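Carboxysome shell vertex protein CcmL (Nostoc sp., PDB 4N8X) probably forms the pentameric vertices of the carboxysome shell, the polyhedral compartment in which RuBisCO is sequestered. Local coordinates at residues L26-D31 with L36-E41; A63-L68 with R73-A78; V80-T85 with Y94-Q99. All coordinates share one frame; numbering follows the deposited sequence.

Interaction 1: L26-D31 with L36-E41; sequences LLQLVD and LLQKYE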
loop_
_atom_site.group_PDB
_atom_site.type_symbol
_atom_site.label_atom_id
_atom_site.label_comp_id
_atom_site.label_asym_id
_atom_site.label_seq_id
_atom_site.Cartn_x
_atom_site.Cartn_y
_atom_site.Cartn_z
ATOM N N LEU A 26 -8.828 17.192 7.004
ATOM C CA LEU A 26 -9.655 16.390 6.074
ATOM C C LEU A 26 -9.361 16.902 4.668
ATOM O O LEU A 26 -9.567 18.098 4.362
ATOM C CB LEU A 26 -11.151 16.585 6.385
ATOM C CG LEU A 26 -12.172 15.928 5.433
ATOM C CD1 LEU A 26 -12.124 14.373 5.515
ATOM C CD2 LEU A 26 -13.521 16.454 5.754
ATOM N N LEU A 27 -8.897 15.999 3.811
ATOM C CA LEU A 27 -8.477 16.341 2.446
ATOM C C LEU A 27 -9.336 15.634 1.384
ATOM O O LEU A 27 -9.771 14.507 1.594
ATOM C CB LEU A 27 -7.012 15.939 2.287
ATOM C CG LEU A 27 -6.143 16.498 3.432
ATOM C CD1 LEU A 27 -4.689 16.041 3.290
ATOM C CD2 LEU A 27 -6.140 17.991 3.422
ATOM N N GLN A 28 -9.604 16.329 0.279
ATOM C CA GLN A 28 -10.368 15.786 -0.843
ATOM C C GLN A 28 -9.370 15.532 -1.946
ATOM O O GLN A 28 -8.683 16.451 -2.375
ATOM C CB GLN A 28 -11.448 16.800 -1.305
ATOM C CG GLN A 28 -12.259 16.354 -2.560
ATOM C CD GLN A 28 -13.296 17.365 -2.994
ATOM O OE1 GLN A 28 -13.302 18.495 -2.507
ATOM N NE2 GLN A 28 -14.182 16.971 -3.942
ATOM N N LEU A 29 -9.299 14.280 -2.404
ATOM C CA LEU A 29 -8.319 13.853 -3.406
ATOM C C LEU A 29 -8.538 14.499 -4.766
ATOM O O LEU A 29 -9.654 14.837 -5.132
ATOM C CB LEU A 29 -8.319 12.321 -3.547
ATOM C CG LEU A 29 -7.531 11.648 -2.401
ATOM C CD1 LEU A 29 -6.161 12.241 -2.294
ATOM C CD2 LEU A 29 -8.207 11.739 -1.049
ATOM N N VAL A 30 -7.452 14.686 -5.503
ATOM C CA VAL A 30 -7.498 15.269 -6.856
ATOM C C VAL A 30 -6.982 14.198 -7.814
ATOM O O VAL A 30 -6.063 13.433 -7.453
ATOM C CB VAL A 30 -6.634 16.565 -6.920
ATOM C CG1 VAL A 30 -6.477 17.082 -8.351
ATOM C CG2 VAL A 30 -7.250 17.674 -6.023
ATOM N N ASP A 31 -7.569 14.106 -9.003
ATOM C CA ASP A 31 -7.060 13.170 -10.001
ATOM C C ASP A 31 -5.971 13.815 -10.870
ATOM O O ASP A 31 -5.590 14.968 -10.658
ATOM C CB ASP A 31 -8.176 12.529 -10.864
ATOM C CG ASP A 31 -8.781 13.471 -11.903
ATOM O OD1 ASP A 31 -8.291 14.610 -12.114
ATOM O OD2 ASP A 31 -9.779 13.064 -12.547
ATOM N N LEU A 36 -11.409 17.399 -8.789
ATOM C CA LEU A 36 -11.653 16.913 -7.452
ATOM C C LEU A 36 -12.509 15.647 -7.559
ATOM O O LEU A 36 -13.340 15.529 -8.469
ATOM C CB LEU A 36 -12.362 17.991 -6.622
ATOM C CG LEU A 36 -11.496 19.243 -6.467
ATOM C CD1 LEU A 36 -12.426 20.497 -6.374
ATOM C CD2 LEU A 36 -10.607 19.096 -5.271
ATOM N N LEU A 37 -12.264 14.699 -6.653
ATOM C CA LEU A 37 -12.939 13.402 -6.635
ATOM C C LEU A 37 -13.825 13.367 -5.413
ATOM O O LEU A 37 -13.710 14.245 -4.548
ATOM C CB LEU A 37 -11.905 12.293 -6.475
ATOM C CG LEU A 37 -10.849 12.160 -7.554
ATOM C CD1 LEU A 37 -9.877 11.084 -7.165
ATOM C CD2 LEU A 37 -11.559 11.795 -8.858
ATOM N N GLN A 38 -14.698 12.362 -5.318
ATOM C CA GLN A 38 -15.473 12.176 -4.081
ATOM C C GLN A 38 -14.787 11.133 -3.194
ATOM O O GLN A 38 -15.418 10.191 -2.721
ATOM C CB GLN A 38 -16.942 11.806 -4.374
ATOM C CG GLN A 38 -17.718 12.917 -5.134
ATOM C CD GLN A 38 -17.797 14.236 -4.345
ATOM O OE1 GLN A 38 -17.704 14.231 -3.118
ATOM N NE2 GLN A 38 -17.932 15.360 -5.046
ATOM N N LYS A 39 -13.484 11.324 -2.999
ATOM C CA LYS A 39 -12.643 10.485 -2.181
ATOM C C LYS A 39 -11.895 11.410 -1.253
ATOM O O LYS A 39 -11.319 12.419 -1.700
ATOM C CB LYS A 39 -11.621 9.740 -3.035
ATOM C CG LYS A 39 -12.215 8.712 -3.974
ATOM C CD LYS A 39 -11.208 7.637 -4.388
ATOM C CE LYS A 39 -11.666 6.908 -5.674
ATOM N NZ LYS A 39 -11.057 5.550 -5.841
ATOM N N TYR A 40 -11.863 11.050 0.033
ATOM C CA TYR A 40 -11.274 11.900 1.058
ATOM C C TYR A 40 -10.312 11.089 1.934
ATOM O O TYR A 40 -10.376 9.873 1.971
ATOM C CB TYR A 40 -12.366 12.472 1.957
ATOM C CG TYR A 40 -13.246 13.528 1.298
ATOM C CD1 TYR A 40 -14.178 13.174 0.327
ATOM C CD2 TYR A 40 -13.161 14.885 1.671
ATOM C CE1 TYR A 40 -15.006 14.134 -0.271
ATOM C CE2 TYR A 40 -13.995 15.854 1.061
ATOM C CZ TYR A 40 -14.904 15.461 0.093
ATOM O OH TYR A 40 -15.744 16.376 -0.522
ATOM N N GLU A 41 -9.443 11.774 2.647
ATOM C CA GLU A 41 -8.602 11.116 3.633
ATOM C C GLU A 41 -8.217 12.106 4.690
ATOM O O GLU A 41 -8.437 13.302 4.512
ATOM C CB GLU A 41 -7.376 10.470 3.002
ATOM C CG GLU A 41 -6.316 11.386 2.448
ATOM C CD GLU A 41 -5.288 10.578 1.627
ATOM O OE1 GLU A 41 -5.705 9.697 0.852
ATOM O OE2 GLU A 41 -4.072 10.789 1.779
#

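Interaction 2: A63-L68 with R73-A78; sequences AARQLL and RPVDAA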
loop_
_atom_site.group_PDB
_atom_site.type_symbol
_atom_site.label_atom_id
_atom_site.label_comp_id
_atom_site.label_asym_id
_atom_site.label_seq_id
_atom_site.Cartn_x
_atom_site.Cartn_y
_atom_site.Cartn_z
ATOM N N ALA A 63 6.610 7.032 4.791
ATOM C CA ALA A 63 7.040 8.380 4.402
ATOM C C ALA A 63 6.483 9.431 5.386
ATOM O O ALA A 63 7.122 10.423 5.670
ATOM C CB ALA A 63 6.551 8.713 2.980
ATOM N N ALA A 64 5.270 9.217 5.878
ATOM C CA ALA A 64 4.632 10.255 6.683
ATOM C C ALA A 64 5.325 10.359 8.009
ATOM O O ALA A 64 5.153 11.344 8.728
ATOM C CB ALA A 64 3.133 9.974 6.859
ATOM N N ARG A 65 6.122 9.343 8.348
ATOM C CA ARG A 65 6.779 9.339 9.655
ATOM C C ARG A 65 8.170 9.963 9.571
ATOM O O ARG A 65 8.857 10.089 10.582
ATOM C CB ARG A 65 6.820 7.915 10.296
ATOM C CG ARG A 65 5.415 7.227 10.442
ATOM C CD ARG A 65 5.369 6.013 11.381
ATOM N NE ARG A 65 5.920 4.773 10.786
ATOM C CZ ARG A 65 7.135 4.300 11.049
ATOM N NH1 ARG A 65 7.564 3.186 10.475
ATOM N NH2 ARG A 65 7.929 4.950 11.881
ATOM N N GLN A 66 8.589 10.378 8.380
ATOM C CA GLN A 66 9.914 11.032 8.289
ATOM C C GLN A 66 9.872 12.501 8.711
ATOM O O GLN A 66 10.907 13.099 8.942
ATOM C CB GLN A 66 10.554 10.899 6.900
ATOM C CG GLN A 66 10.461 9.518 6.290
ATOM C CD GLN A 66 11.118 8.480 7.150
ATOM O OE1 GLN A 66 12.307 8.592 7.480
ATOM N NE2 GLN A 66 10.342 7.463 7.554
ATOM N N LEU A 67 8.691 13.088 8.792
ATOM C CA LEU A 67 8.578 14.462 9.288
ATOM C C LEU A 67 9.029 14.439 10.734
ATOM O O LEU A 67 8.821 13.434 11.419
ATOM C CB LEU A 67 7.129 14.966 9.216
ATOM C CG LEU A 67 6.381 14.954 7.879
ATOM C CD1 LEU A 67 5.080 15.742 7.993
ATOM C CD2 LEU A 67 7.255 15.539 6.803
ATOM N N LEU A 68 9.661 15.515 11.206
ATOM C CA LEU A 68 10.201 15.511 12.573
ATOM C C LEU A 68 9.109 15.356 13.632
ATOM O O LEU A 68 8.050 16.009 13.585
ATOM C CB LEU A 68 11.135 16.716 12.853
ATOM C CG LEU A 68 10.794 18.020 13.593
ATOM C CD1 LEU A 68 10.326 17.847 15.026
ATOM C CD2 LEU A 68 12.033 18.896 13.603
ATOM N N ARG A 73 5.015 7.976 15.737
ATOM C CA ARG A 73 3.596 8.292 15.769
ATOM C C ARG A 73 2.860 7.442 14.724
ATOM O O ARG A 73 3.442 7.074 13.705
ATOM C CB ARG A 73 3.352 9.780 15.450
ATOM C CG ARG A 73 3.991 10.772 16.464
ATOM C CD ARG A 73 3.492 12.193 16.128
ATOM N NE ARG A 73 3.706 13.140 17.224
ATOM C CZ ARG A 73 4.147 14.378 17.046
ATOM N NH1 ARG A 73 4.324 15.181 18.094
ATOM N NH2 ARG A 73 4.446 14.800 15.821
ATOM N N PRO A 74 1.584 7.128 14.978
ATOM C CA PRO A 74 0.859 6.249 14.028
ATOM C C PRO A 74 0.136 7.030 12.978
ATOM O O PRO A 74 -1.101 7.066 12.926
ATOM C CB PRO A 74 -0.138 5.495 14.926
ATOM C CG PRO A 74 -0.363 6.422 16.120
ATOM C CD PRO A 74 0.960 7.159 16.315
ATOM N N VAL A 75 0.918 7.622 12.083
ATOM C CA VAL A 75 0.380 8.425 11.011
ATOM C C VAL A 75 0.836 7.771 9.715
ATOM O O VAL A 75 1.994 7.356 9.580
ATOM C CB VAL A 75 0.872 9.863 11.106
ATOM C CG1 VAL A 75 0.437 10.460 12.440
ATOM C CG2 VAL A 75 2.374 9.892 11.042
ATOM N N ASP A 76 -0.091 7.639 8.776
ATOM C CA ASP A 76 0.247 6.986 7.528
ATOM C C ASP A 76 -0.044 7.925 6.392
ATOM O O ASP A 76 -0.051 7.500 5.239
ATOM C CB ASP A 76 -0.560 5.691 7.362
ATOM C CG ASP A 76 -2.070 5.920 7.473
ATOM O OD1 ASP A 76 -2.485 7.098 7.582
ATOM O OD2 ASP A 76 -2.830 4.915 7.441
ATOM N N ALA A 77 -0.317 9.197 6.725
ATOM C CA ALA A 77 -0.576 10.256 5.730
ATOM C C ALA A 77 -0.247 11.597 6.339
ATOM O O ALA A 77 -0.646 11.874 7.485
ATOM C CB ALA A 77 -2.063 10.235 5.201
ATOM N N ALA A 78 0.580 12.361 5.620
ATOM C CA ALA A 78 1.068 13.655 6.075
ATOM C C ALA A 78 1.059 14.673 4.923
ATOM O O ALA A 78 1.361 14.334 3.767
ATOM C CB ALA A 78 2.504 13.517 6.720
HETATM O O HOH W 1 3.706 5.192 8.778
#

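Interaction 3: V80-T85 with Y94-Q99; sequences VAIIDT and YSKKDQ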
loop_
_atom_site.group_PDB
_atom_site.type_symbol
_atom_site.label_atom_id
_atom_site.label_comp_id
_atom_site.label_asym_id
_atom_site.label_seq_id
_atom_site.Cartn_x
_atom_site.Cartn_y
_atom_site.Cartn_z
ATOM N N VAL A 80 2.950 17.383 3.015
ATOM C CA VAL A 80 4.372 17.645 2.917
ATOM C C VAL A 80 4.680 18.926 2.166
ATOM O O VAL A 80 5.787 19.460 2.255
ATOM C CB VAL A 80 5.190 16.429 2.342
ATOM C CG1 VAL A 80 4.969 15.184 3.183
ATOM C CG2 VAL A 80 4.836 16.119 0.857
ATOM N N ALA A 81 3.704 19.427 1.423
ATOM C CA ALA A 81 3.950 20.625 0.623
ATOM C C ALA A 81 2.630 21.294 0.272
ATOM O O ALA A 81 1.617 20.614 0.135
ATOM C CB ALA A 81 4.712 20.244 -0.658
ATOM N N ILE A 82 2.651 22.619 0.133
ATOM C CA ILE A 82 1.528 23.354 -0.445
ATOM C C ILE A 82 1.889 23.684 -1.903
ATOM O O ILE A 82 2.975 24.197 -2.202
ATOM C CB ILE A 82 1.260 24.671 0.320
ATOM C CG1 ILE A 82 0.800 24.369 1.747
ATOM C CG2 ILE A 82 0.247 25.593 -0.446
ATOM C CD1 ILE A 82 1.093 25.531 2.758
ATOM N N ILE A 83 0.991 23.371 -2.821
ATOM C CA ILE A 83 1.270 23.589 -4.239
ATOM C C ILE A 83 0.923 25.008 -4.630
ATOM O O ILE A 83 -0.164 25.494 -4.274
ATOM C CB ILE A 83 0.447 22.611 -5.102
ATOM C CG1 ILE A 83 0.810 21.160 -4.748
ATOM C CG2 ILE A 83 0.752 22.847 -6.548
ATOM C CD1 ILE A 83 -0.278 20.185 -5.061
ATOM N N ASP A 84 1.834 25.667 -5.360
ATOM C CA ASP A 84 1.566 26.952 -5.976
ATOM C C ASP A 84 1.061 26.791 -7.405
ATOM O O ASP A 84 0.111 27.466 -7.838
ATOM C CB ASP A 84 2.866 27.732 -6.118
ATOM C CG ASP A 84 3.376 28.260 -4.824
ATOM O OD1 ASP A 84 2.600 28.332 -3.849
ATOM O OD2 ASP A 84 4.569 28.619 -4.802
ATOM N N THR A 85 1.790 25.988 -8.177
ATOM C CA THR A 85 1.471 25.788 -9.586
ATOM C C THR A 85 1.778 24.356 -9.977
ATOM O O THR A 85 2.687 23.722 -9.434
ATOM C CB THR A 85 2.265 26.719 -10.524
ATOM O OG1 THR A 85 3.664 26.412 -10.434
ATOM C CG2 THR A 85 2.060 28.182 -10.184
ATOM N N TYR A 94 -2.847 24.056 -12.864
ATOM C CA TYR A 94 -3.246 24.654 -11.603
ATOM C C TYR A 94 -2.371 25.841 -11.205
ATOM O O TYR A 94 -1.160 25.866 -11.462
ATOM C CB TYR A 94 -3.263 23.609 -10.476
ATOM C CG TYR A 94 -3.577 24.233 -9.143
ATOM C CD1 TYR A 94 -4.887 24.495 -8.775
ATOM C CD2 TYR A 94 -2.564 24.605 -8.269
ATOM C CE1 TYR A 94 -5.188 25.095 -7.561
ATOM C CE2 TYR A 94 -2.852 25.195 -7.042
ATOM C CZ TYR A 94 -4.160 25.449 -6.701
ATOM O OH TYR A 94 -4.448 26.057 -5.485
ATOM N N SER A 95 -3.009 26.813 -10.555
ATOM C CA SER A 95 -2.345 28.010 -10.065
ATOM C C SER A 95 -3.087 28.519 -8.828
ATOM O O SER A 95 -4.303 28.707 -8.870
ATOM C CB SER A 95 -2.346 29.062 -11.158
ATOM O OG SER A 95 -1.637 30.193 -10.716
ATOM N N LYS A 96 -2.364 28.724 -7.726
ATOM C CA LYS A 96 -2.994 29.087 -6.451
ATOM C C LYS A 96 -3.611 30.496 -6.450
ATOM O O LYS A 96 -4.695 30.705 -5.901
ATOM C CB LYS A 96 -2.009 28.924 -5.279
ATOM C CG LYS A 96 -2.560 29.405 -3.937
ATOM C CD LYS A 96 -1.760 28.900 -2.731
ATOM C CE LYS A 96 -0.423 29.589 -2.594
ATOM N NZ LYS A 96 0.137 29.399 -1.217
ATOM N N LYS A 97 -2.939 31.457 -7.066
ATOM C CA LYS A 97 -3.445 32.836 -7.059
ATOM C C LYS A 97 -4.817 32.933 -7.722
ATOM O O LYS A 97 -5.684 33.679 -7.270
ATOM C CB LYS A 97 -2.451 33.784 -7.738
ATOM C CG LYS A 97 -1.060 33.746 -7.110
ATOM C CD LYS A 97 -1.176 33.677 -5.587
ATOM C CE LYS A 97 0.055 34.215 -4.881
ATOM N NZ LYS A 97 -0.282 34.455 -3.455
ATOM N N ASP A 98 -5.011 32.164 -8.787
ATOM C CA ASP A 98 -6.313 32.073 -9.449
ATOM C C ASP A 98 -7.298 31.248 -8.597
ATOM O O ASP A 98 -8.312 31.766 -8.123
ATOM C CB ASP A 98 -6.148 31.467 -10.850
ATOM C CG ASP A 98 -5.144 32.241 -11.716
ATOM O OD1 ASP A 98 -5.115 33.491 -11.645
ATOM O OD2 ASP A 98 -4.386 31.597 -12.474
ATOM N N GLN A 99 -6.989 29.968 -8.402
ATOM C CA GLN A 99 -7.767 29.111 -7.503
ATOM C C GLN A 99 -6.875 28.429 -6.473
ATOM O O GLN A 99 -7.145 27.305 -6.045
ATOM C CB GLN A 99 -8.585 28.065 -8.277
ATOM C CG GLN A 99 -7.768 27.032 -9.069
ATOM C CD GLN A 99 -8.573 25.775 -9.385
ATOM O OE1 GLN A 99 -9.711 25.628 -8.934
ATOM N NE2 GLN A 99 -7.984 24.862 -10.157
HETATM O O HOH W 2 -2.723 25.710 -3.154
#

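Interaction 1: L26-D31 with L36-E41
Gln28 sends CG away from its own backbone N (chi1 176°) and then runs fully extended, while Tyr40 turns CG beside its backbone N (chi1 -71°); with these torsions the two side chains lie alongside each other, pointing the same way from one side of the sheet. They face each other across an antiparallel beta hairpin, 26-31 with 36-41, interrupted by a beta bulge: Gln28 pairs with Tyr40 and Val30 with Leu36, a register shift of two residues. The phenol ring takes Gln28 CB over one face, a CH-pi contact with CB 4.0 Å from the ring centroid, and the Gln28 amide plane is only 11° from that of the ring. At the bulge, Gln28 NE2 donates to Leu37 O at 2.8 Å; this oxygen lies in the amide plane of Gln28, although the nitrogen sits tilted from the carbonyl plane of Leu37. Gln28 OE1 accepts from Arg7 on strand 2-11, so both ends of this buried amide are engaged and its rotation is fixed. Without the CG and amide that lie along the Tyr40 ring, as with an alanine here, Leu37 O and Arg7 would probably each lose a partner and part of the ring face its cover. The Tyr40 hydroxyl of another subunit bonds to Val30 O, bringing the hairpin into the pentamer interface. Leu29, within the bulge, uses both its backbone polar atoms: its N reaches Lys39 O at 2.8 Å, and its O accepts from Leu37 N at 3.0 Å. Next to the bulge, Val30 CG2 packs on Leu36 CD2 at 3.7 Å.

Interaction 2: A63-L68 with R73-A78
Ala64 lays its methyl group against the backbone of the 73-78 segment, with CB 3.5 Å from Ala77 N and 3.6 Å from the methyl carbon, CB, of Ala78. Ala78 CB is also met by Leu67 CD1 at 3.6 Å, so two apolar groups of the 63-68 turn converge on one small side chain. The amide nitrogen of Ala77, buried here, has no hydrogen-bond partner in the model. In the OB-like barrel of the CcmL/EutN family, this loop follows strand 55-60 and folds back over the start of strand 77-88, and no direct hydrogen bond joins the two segments. The aliphatic part of Arg65 runs past two carbonyl oxygens of 73-78: CG lies 3.5 Å from Val75 O and CD 3.2 Å from Arg73 O. A bend at chi3 (-78°) turns its guanidinium out of the line of the aliphatic chain, and a water links Arg65 NE, weakly, to Val75 O, to which it donates at 2.9 Å. The segment 73-78 also faces a neighbouring subunit, where Asp76 accepts from the backbone N of Arg60 and of Met1 of that chain. Val75 CG2 lies 4.1 Å from Arg65 CG and also near Ala64 CB.

Interaction 3: V80-T85 with Y94-Q99
Tyr94 and Lys96 reach back over the chain at Ile83 and Asp84 from the far arm of a beta hairpin, strands 77-88 and 91-95. Thr85 and Ser95 form an antiparallel non-hydrogen-bonded pair here, just beyond the corner that the chain turns at Asp84. The phenol ring of Tyr94 is carried toward the first arm because CG stands opposite the backbone N (chi1 176°). It crosses Ile83 at a slant, with CD2 4.1 Å from Ile83 CG2, and Ile83 O lies at the ring edge, near its plane. A water joins the two groups, donating to Ile83 O at 2.8 Å and hydrogen-bonded to Tyr94 OH. The hydroxyl also lies within bonding distance of Gln99 O, near the poorly ordered end of the model, while Trp55 of strand 55-60 stacks with the ring.

Lys96 starts out extended and then kinks at chi3 (73°), which brings its end across the Asp84 carboxylate at an angle. Lys96 CE is 3.5 Å from Asp84 OD1, whereas the ammonium NZ stands at 3.8 Å from the same oxygen, a long salt bridge; NZ also lies beside Ile82 CG2. Each charge has a further partner: Lys96 NZ makes a long, weak ion pair with Glu54, and Asp84 OD2 is hydrogen-bonded to Thr13 of a neighbouring subunit. That subunit also continues the sheet, pairing antiparallel with Ala81, Ile82 and Thr85. Between the arms, Thr85 CA makes a CA-H...O contact with Tyr94 O. The direct hydrogen bond joining the two segments is from Lys96 N to Asp84 O, 2.8 Å long.

How the interactions relate
The three contacts follow one another along the chain, each closing before the next opens, and all reach the same six-stranded antiparallel sheet. Interaction 1 involves strand 24-30 and strand 39-44, outermost within this chain; interaction 3 joins strand 77-88 to 91-95, the outermost strand at the other end. Interaction 2 sits at the start of strand 77-88, which it shares with interaction 3, though their centres are about 23 Å apart. Interactions 1 and 2 lie about 19 Å apart, centre to centre, on opposite sides of the chain's middle, yet meet where Glu41 packs on Ala77. Each contact also touches a neighbouring subunit, so the same strands and loops that pack within the chain also meet its neighbours in the pentamer.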